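Local coordinates for oxidoreductase (Azotobacter vinelandii, PDB 7D5M), which binds NAD+ and, as a homologue of inositol dehydrogenase in the Gfo/Idh/MocA family, probably catalyses NAD-dependent oxidation of a polyol or sugar-like substrate, at residues A91-T96 / T188-D193; L316-I321 / Y337-M342. One frame throughout, in Å; residues are numbered along the deposited sequence.

Interaction 1. Residues A91-T96 / T188-D193; sequences ATPNGT and TKWRVD. With NAD (nicotinamide-adenine-dinucleotide), chain B.
Pro-93 lays its CB over the centre of the Trp-190 indole, a CH-pi contact 3.8 Å from the centroid of the six-membered ring and 11° off its normal. Asn-94 meets the same ring at the rim, where its OD1 lies 3.4 Å from Trp-190 CH2 with the amide plane almost perpendicular to the indole. That carbonyl oxygen also accepts a hydrogen bond from the nicotinamide ribose, NAD O3D to Asn-94 OD1, 2.6 Å. From the edge of its indole Trp-190 donates its NE1 N-H to the diphosphate oxygen O1A of NAD (2.9 Å), while Arg-191 sends NH1 and NH2 to O1N on the other phosphate, the NH2 bond measuring 3.0 Å. One segment thus holds the two phosphates and the other the ribose, and the positive guanidinium would offset part of the diphosphate charge.

Arg-191 CG lies against the opposite indole face, offset toward the rim; a chi1 of 71°, with CG between backbone N and carbonyl carbon, turns the ring to the cofactor. Further out, Asp-205 forms a salt bridge with Arg-191 NE, and Ala-187 O accepts from NH1. Thr-96 N and OG1 both bond to Pro-93 O, bracing the turn. This turn joins strand 87-91 of the Rossmann sheet to helix 97-106, and helix 186-191 of the C-terminal family region packs against it through Trp-190, beside the diphosphate.

Interaction 2. Residues L316-I321 / Y337-M342; sequences LLDDRI and YYRFAM
A salt bridge tying a beta turn to a long helix is the motif here: Asp-318, in the type I turn from Leu-316 to Asp-319, reaches Tyr-338 and Arg-339 on helix 329-349. The carboxylate divides its two oxygens between these neighbours. Asp-318 OD1 accepts a hydrogen bond from the Tyr-338 hydroxyl, OH to OD1 2.6 Å, while OD2 receives both terminal nitrogens of Arg-339, NH1 at 2.6 Å and NH2 at 2.9 Å. Both nitrogens converge end-on upon one oxygen, so this is a forked grip and not the paired arrangement that uses both carboxylate oxygens. OD2 lies close to the guanidinium plane, but the carboxylate itself is turned 78° from it, and it stands nearly perpendicular to the tyrosine ring as well.

The torsions put the Tyr-338 hydroxyl and the Arg-339 guanidinium at the same carboxylate. Tyr-338 has its CG between backbone N and carbonyl carbon (chi1 88°), and Arg-339 runs extended from CG to NE, its own CG resting 3.6 Å above the rim of the phenol ring. Arg-320 NH2 approaches Tyr-338 CD2 at 4.1 Å, yet its main charge partner is Asp-36, with Asn-335 accepting from NH2. Arg-7 makes a cation-pi contact with the Tyr-338 ring, and Asn-335 O accepts from Arg-339 NH1.

An asparagine in place of Asp-318 would probably leave Arg-339 without its countercharge in this contact and weaken the grip on the turn. Two guanidinium donors and a phenol on one carboxylate are likely to stabilise its ionised form, so a negative charge can be kept where Asp-318 is buried.

Interaction 1 comes first along the chain and closes before interaction 2 opens. Their centres lie 30 Å apart on opposite sides of the chain's centre, although their nearest atoms come to about 7 Å without touching. Interaction 1 joins the Rossmann region to the C-terminal family region across the cofactor, whereas both segments of 316-321/337-342 belong to the C-terminal region. Helix 329-349 supplies an indirect connection: Tyr-337 bonds to Ser-89 on strand 87-91, the strand that leads into 91-96. The pair illustrates how one two-region protein can use a ligand-bridged contact at its nucleotide site and a charge-based one to fasten a loop to a helix elsewhere.

Interaction 1. Residues A91-T96 / T188-D193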
# COMPACT_ATOMS: atom_id res chain seq x y z
N ALA A 91 -33.17 5.75 -15.04
CA ALA A 91 -32.27 6.24 -13.97
C ALA A 91 -33.09 7.06 -12.98
O ALA A 91 -32.56 8.04 -12.43
CB ALA A 91 -31.15 7.04 -14.56
N THR A 92 -34.34 6.67 -12.76
CA THR A 92 -35.25 7.29 -11.77
C THR A 92 -34.97 6.66 -10.42
O THR A 92 -34.21 5.70 -10.31
CB THR A 92 -36.71 7.13 -12.19
OG1 THR A 92 -36.93 5.73 -12.39
CG2 THR A 92 -37.05 7.91 -13.45
N PRO A 93 -35.55 7.18 -9.32
CA PRO A 93 -35.51 6.46 -8.05
C PRO A 93 -36.17 5.08 -8.14
O PRO A 93 -37.00 4.86 -9.01
CB PRO A 93 -36.23 7.41 -7.09
CG PRO A 93 -36.10 8.78 -7.73
CD PRO A 93 -36.18 8.50 -9.22
N ASN A 94 -35.80 4.20 -7.22
CA ASN A 94 -36.06 2.73 -7.26
C ASN A 94 -37.55 2.44 -7.44
O ASN A 94 -37.87 1.51 -8.18
CB ASN A 94 -35.57 2.04 -5.99
CG ASN A 94 -34.08 2.15 -5.82
OD1 ASN A 94 -33.36 2.54 -6.74
ND2 ASN A 94 -33.60 1.81 -4.62
N GLY A 95 -38.41 3.23 -6.78
CA GLY A 95 -39.87 3.00 -6.71
C GLY A 95 -40.55 3.00 -8.06
O GLY A 95 -41.66 2.43 -8.16
N THR A 96 -39.95 3.61 -9.08
CA THR A 96 -40.58 3.77 -10.42
C THR A 96 -39.97 2.81 -11.45
O THR A 96 -40.46 2.80 -12.59
CB THR A 96 -40.51 5.23 -10.89
OG1 THR A 96 -39.14 5.62 -10.88
CG2 THR A 96 -41.34 6.16 -10.02
N THR A 188 -29.82 10.67 -0.82
CA THR A 188 -29.81 9.82 0.40
C THR A 188 -31.23 9.77 0.98
O THR A 188 -31.62 8.68 1.46
CB THR A 188 -28.84 10.33 1.47
OG1 THR A 188 -27.60 10.61 0.82
CG2 THR A 188 -28.66 9.34 2.59
N LYS A 189 -31.95 10.90 0.95
CA LYS A 189 -33.28 11.04 1.59
C LYS A 189 -34.23 9.96 1.04
O LYS A 189 -34.86 9.28 1.87
CB LYS A 189 -33.90 12.42 1.39
CG LYS A 189 -35.10 12.68 2.31
CD LYS A 189 -35.69 14.07 2.19
CE LYS A 189 -37.11 14.13 2.72
NZ LYS A 189 -37.70 15.48 2.55
N TRP A 190 -34.34 9.81 -0.28
CA TRP A 190 -35.31 8.86 -0.89
C TRP A 190 -34.85 7.41 -0.62
O TRP A 190 -35.73 6.54 -0.47
CB TRP A 190 -35.62 9.16 -2.37
CG TRP A 190 -34.56 8.89 -3.40
CD1 TRP A 190 -33.85 9.83 -4.11
CD2 TRP A 190 -34.14 7.62 -3.91
NE1 TRP A 190 -33.01 9.22 -5.00
CE2 TRP A 190 -33.16 7.87 -4.91
CE3 TRP A 190 -34.49 6.29 -3.63
CZ2 TRP A 190 -32.53 6.84 -5.60
CZ3 TRP A 190 -33.86 5.27 -4.32
CH2 TRP A 190 -32.90 5.55 -5.29
N ARG A 191 -33.54 7.17 -0.49
CA ARG A 191 -32.97 5.82 -0.26
C ARG A 191 -33.33 5.28 1.13
O ARG A 191 -33.25 4.04 1.31
CB ARG A 191 -31.45 5.82 -0.44
CG ARG A 191 -30.98 5.70 -1.88
CD ARG A 191 -29.48 5.86 -1.97
NE ARG A 191 -28.90 5.55 -3.27
CZ ARG A 191 -28.86 6.38 -4.31
NH1 ARG A 191 -29.41 7.59 -4.23
NH2 ARG A 191 -28.29 6.00 -5.44
N VAL A 192 -33.68 6.13 2.10
CA VAL A 192 -34.06 5.67 3.47
C VAL A 192 -35.58 5.79 3.66
O VAL A 192 -36.03 5.72 4.83
CB VAL A 192 -33.26 6.40 4.57
CG1 VAL A 192 -31.76 6.23 4.36
CG2 VAL A 192 -33.64 7.86 4.69
N ASP A 193 -36.34 5.90 2.57
CA ASP A 193 -37.83 5.91 2.58
C ASP A 193 -38.33 4.60 1.96
O ASP A 193 -38.17 4.37 0.76
CB ASP A 193 -38.36 7.16 1.88
CG ASP A 193 -39.86 7.37 2.00
OD1 ASP A 193 -40.58 6.38 2.28
OD2 ASP A 193 -40.31 8.52 1.80
PA NAD B . -31.08 11.00 -7.79
O1A NAD B . -32.16 11.30 -6.80
O2A NAD B . -29.73 11.61 -7.65
O5B NAD B . -31.64 11.30 -9.27
C5B NAD B . -33.03 11.06 -9.65
C4B NAD B . -33.27 11.73 -10.97
O4B NAD B . -34.49 11.23 -11.58
C3B NAD B . -33.46 13.25 -10.91
O3B NAD B . -32.94 13.85 -12.09
C2B NAD B . -34.99 13.38 -10.82
O2B NAD B . -35.50 14.63 -11.21
C1B NAD B . -35.38 12.30 -11.82
N9A NAD B . -36.73 11.79 -11.68
C8A NAD B . -37.33 11.39 -10.51
N7A NAD B . -38.53 10.90 -10.70
C5A NAD B . -38.73 10.96 -12.07
C6A NAD B . -39.81 10.56 -12.88
N6A NAD B . -40.92 10.00 -12.41
N1A NAD B . -39.68 10.75 -14.22
C2A NAD B . -38.55 11.31 -14.68
N3A NAD B . -37.47 11.71 -14.01
C4A NAD B . -37.62 11.50 -12.69
O3 NAD B . -30.85 9.40 -7.86
PN NAD B . -29.53 8.57 -8.29
O1N NAD B . -28.59 8.46 -7.12
O2N NAD B . -29.00 9.14 -9.58
O5D NAD B . -30.13 7.11 -8.55
C5D NAD B . -31.12 6.86 -9.55
C4D NAD B . -31.15 5.37 -9.76
O4D NAD B . -29.82 4.93 -10.12
C3D NAD B . -31.53 4.57 -8.51
O3D NAD B . -32.28 3.43 -8.89
C2D NAD B . -30.17 4.19 -7.91
O2D NAD B . -30.22 3.01 -7.12
C1D NAD B . -29.37 3.95 -9.19
N1N NAD B . -27.89 4.09 -9.04
C2N NAD B . -27.07 3.08 -9.49
C3N NAD B . -25.68 3.16 -9.31
C7N NAD B . -24.84 2.09 -9.97
O7N NAD B . -25.36 1.37 -10.83
N7N NAD B . -23.56 2.00 -9.61
C4N NAD B . -25.16 4.22 -8.56
C5N NAD B . -26.01 5.22 -8.10
C6N NAD B . -27.33 5.21 -8.48

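Interaction 2. Residues L316-I321 / Y337-M342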
# COMPACT_ATOMS: atom_id res chain seq x y z
N LEU A 316 -8.40 -8.80 -22.18
CA LEU A 316 -7.63 -7.79 -22.96
C LEU A 316 -8.53 -7.12 -24.01
O LEU A 316 -8.14 -6.06 -24.50
CB LEU A 316 -6.42 -8.46 -23.62
CG LEU A 316 -5.33 -8.91 -22.64
CD1 LEU A 316 -4.35 -9.87 -23.31
CD2 LEU A 316 -4.59 -7.73 -22.05
N LEU A 317 -9.68 -7.69 -24.32
CA LEU A 317 -10.54 -7.23 -25.45
C LEU A 317 -10.88 -5.73 -25.30
O LEU A 317 -10.81 -5.00 -26.30
CB LEU A 317 -11.82 -8.06 -25.49
CG LEU A 317 -11.70 -9.44 -26.13
CD1 LEU A 317 -12.98 -10.22 -25.94
CD2 LEU A 317 -11.35 -9.32 -27.61
N ASP A 318 -11.19 -5.28 -24.08
CA ASP A 318 -11.77 -3.93 -23.86
C ASP A 318 -10.70 -2.89 -23.50
O ASP A 318 -11.09 -1.75 -23.24
CB ASP A 318 -12.88 -3.98 -22.80
CG ASP A 318 -14.12 -4.73 -23.26
OD1 ASP A 318 -14.26 -4.97 -24.49
OD2 ASP A 318 -14.94 -5.07 -22.39
N ASP A 319 -9.41 -3.21 -23.57
CA ASP A 319 -8.36 -2.21 -23.28
C ASP A 319 -8.49 -1.05 -24.27
O ASP A 319 -8.53 -1.30 -25.48
CB ASP A 319 -6.95 -2.81 -23.31
CG ASP A 319 -6.67 -3.77 -22.17
OD1 ASP A 319 -7.26 -3.58 -21.07
OD2 ASP A 319 -5.87 -4.69 -22.38
N ARG A 320 -8.59 0.19 -23.76
CA ARG A 320 -8.72 1.42 -24.58
C ARG A 320 -7.40 2.18 -24.61
O ARG A 320 -7.23 3.06 -25.46
CB ARG A 320 -9.84 2.30 -24.02
CG ARG A 320 -11.22 1.65 -24.12
CD ARG A 320 -12.21 2.19 -23.11
NE ARG A 320 -13.43 1.40 -23.15
CZ ARG A 320 -14.45 1.59 -23.99
NH1 ARG A 320 -14.43 2.61 -24.84
NH2 ARG A 320 -15.50 0.80 -23.95
N ILE A 321 -6.48 1.83 -23.71
CA ILE A 321 -5.10 2.38 -23.71
C ILE A 321 -4.16 1.35 -23.07
O ILE A 321 -4.65 0.47 -22.35
CB ILE A 321 -5.09 3.75 -23.00
CG1 ILE A 321 -3.79 4.52 -23.28
CG2 ILE A 321 -5.39 3.57 -21.52
CD1 ILE A 321 -3.85 5.99 -22.96
N TYR A 337 -22.08 -0.80 -21.84
CA TYR A 337 -23.03 -0.09 -22.74
C TYR A 337 -22.77 -0.51 -24.20
O TYR A 337 -23.76 -0.64 -24.94
CB TYR A 337 -23.01 1.42 -22.51
CG TYR A 337 -24.21 1.94 -21.75
CD1 TYR A 337 -25.41 2.18 -22.41
CD2 TYR A 337 -24.19 2.16 -20.38
CE1 TYR A 337 -26.53 2.65 -21.75
CE2 TYR A 337 -25.30 2.64 -19.70
CZ TYR A 337 -26.48 2.88 -20.39
OH TYR A 337 -27.60 3.36 -19.75
N TYR A 338 -21.53 -0.73 -24.63
CA TYR A 338 -21.33 -1.16 -26.05
C TYR A 338 -21.89 -2.57 -26.20
O TYR A 338 -22.43 -2.87 -27.27
CB TYR A 338 -19.89 -1.01 -26.56
CG TYR A 338 -18.99 -2.20 -26.31
CD1 TYR A 338 -19.16 -3.38 -27.01
CD2 TYR A 338 -17.96 -2.13 -25.40
CE1 TYR A 338 -18.35 -4.48 -26.78
CE2 TYR A 338 -17.13 -3.22 -25.16
CZ TYR A 338 -17.32 -4.40 -25.85
OH TYR A 338 -16.52 -5.48 -25.63
N ARG A 339 -21.80 -3.41 -25.16
CA ARG A 339 -22.36 -4.79 -25.21
C ARG A 339 -23.88 -4.69 -25.26
O ARG A 339 -24.52 -5.47 -26.02
CB ARG A 339 -21.87 -5.62 -24.04
CG ARG A 339 -20.39 -5.99 -24.13
CD ARG A 339 -20.01 -6.78 -22.90
NE ARG A 339 -18.71 -7.44 -23.00
CZ ARG A 339 -17.54 -6.83 -22.90
NH1 ARG A 339 -17.49 -5.52 -22.75
NH2 ARG A 339 -16.42 -7.54 -22.98
N PHE A 340 -24.48 -3.80 -24.47
CA PHE A 340 -25.94 -3.55 -24.52
C PHE A 340 -26.33 -3.21 -25.96
O PHE A 340 -27.30 -3.81 -26.47
CB PHE A 340 -26.38 -2.44 -23.57
CG PHE A 340 -26.17 -2.69 -22.10
CD1 PHE A 340 -26.15 -3.98 -21.58
CD2 PHE A 340 -26.02 -1.63 -21.22
CE1 PHE A 340 -25.96 -4.20 -20.23
CE2 PHE A 340 -25.84 -1.86 -19.86
CZ PHE A 340 -25.81 -3.14 -19.37
N ALA A 341 -25.63 -2.28 -26.61
CA ALA A 341 -25.92 -1.83 -27.99
C ALA A 341 -25.78 -3.02 -28.95
O ALA A 341 -26.67 -3.22 -29.79
CB ALA A 341 -25.02 -0.68 -28.37
N MET A 342 -24.71 -3.79 -28.85
CA MET A 342 -24.52 -4.96 -29.75
C MET A 342 -25.67 -5.97 -29.56
O MET A 342 -26.14 -6.52 -30.58
CB MET A 342 -23.18 -5.66 -29.49
CG MET A 342 -22.01 -4.82 -29.94
SD MET A 342 -20.43 -5.63 -29.63
CE MET A 342 -20.37 -6.80 -30.99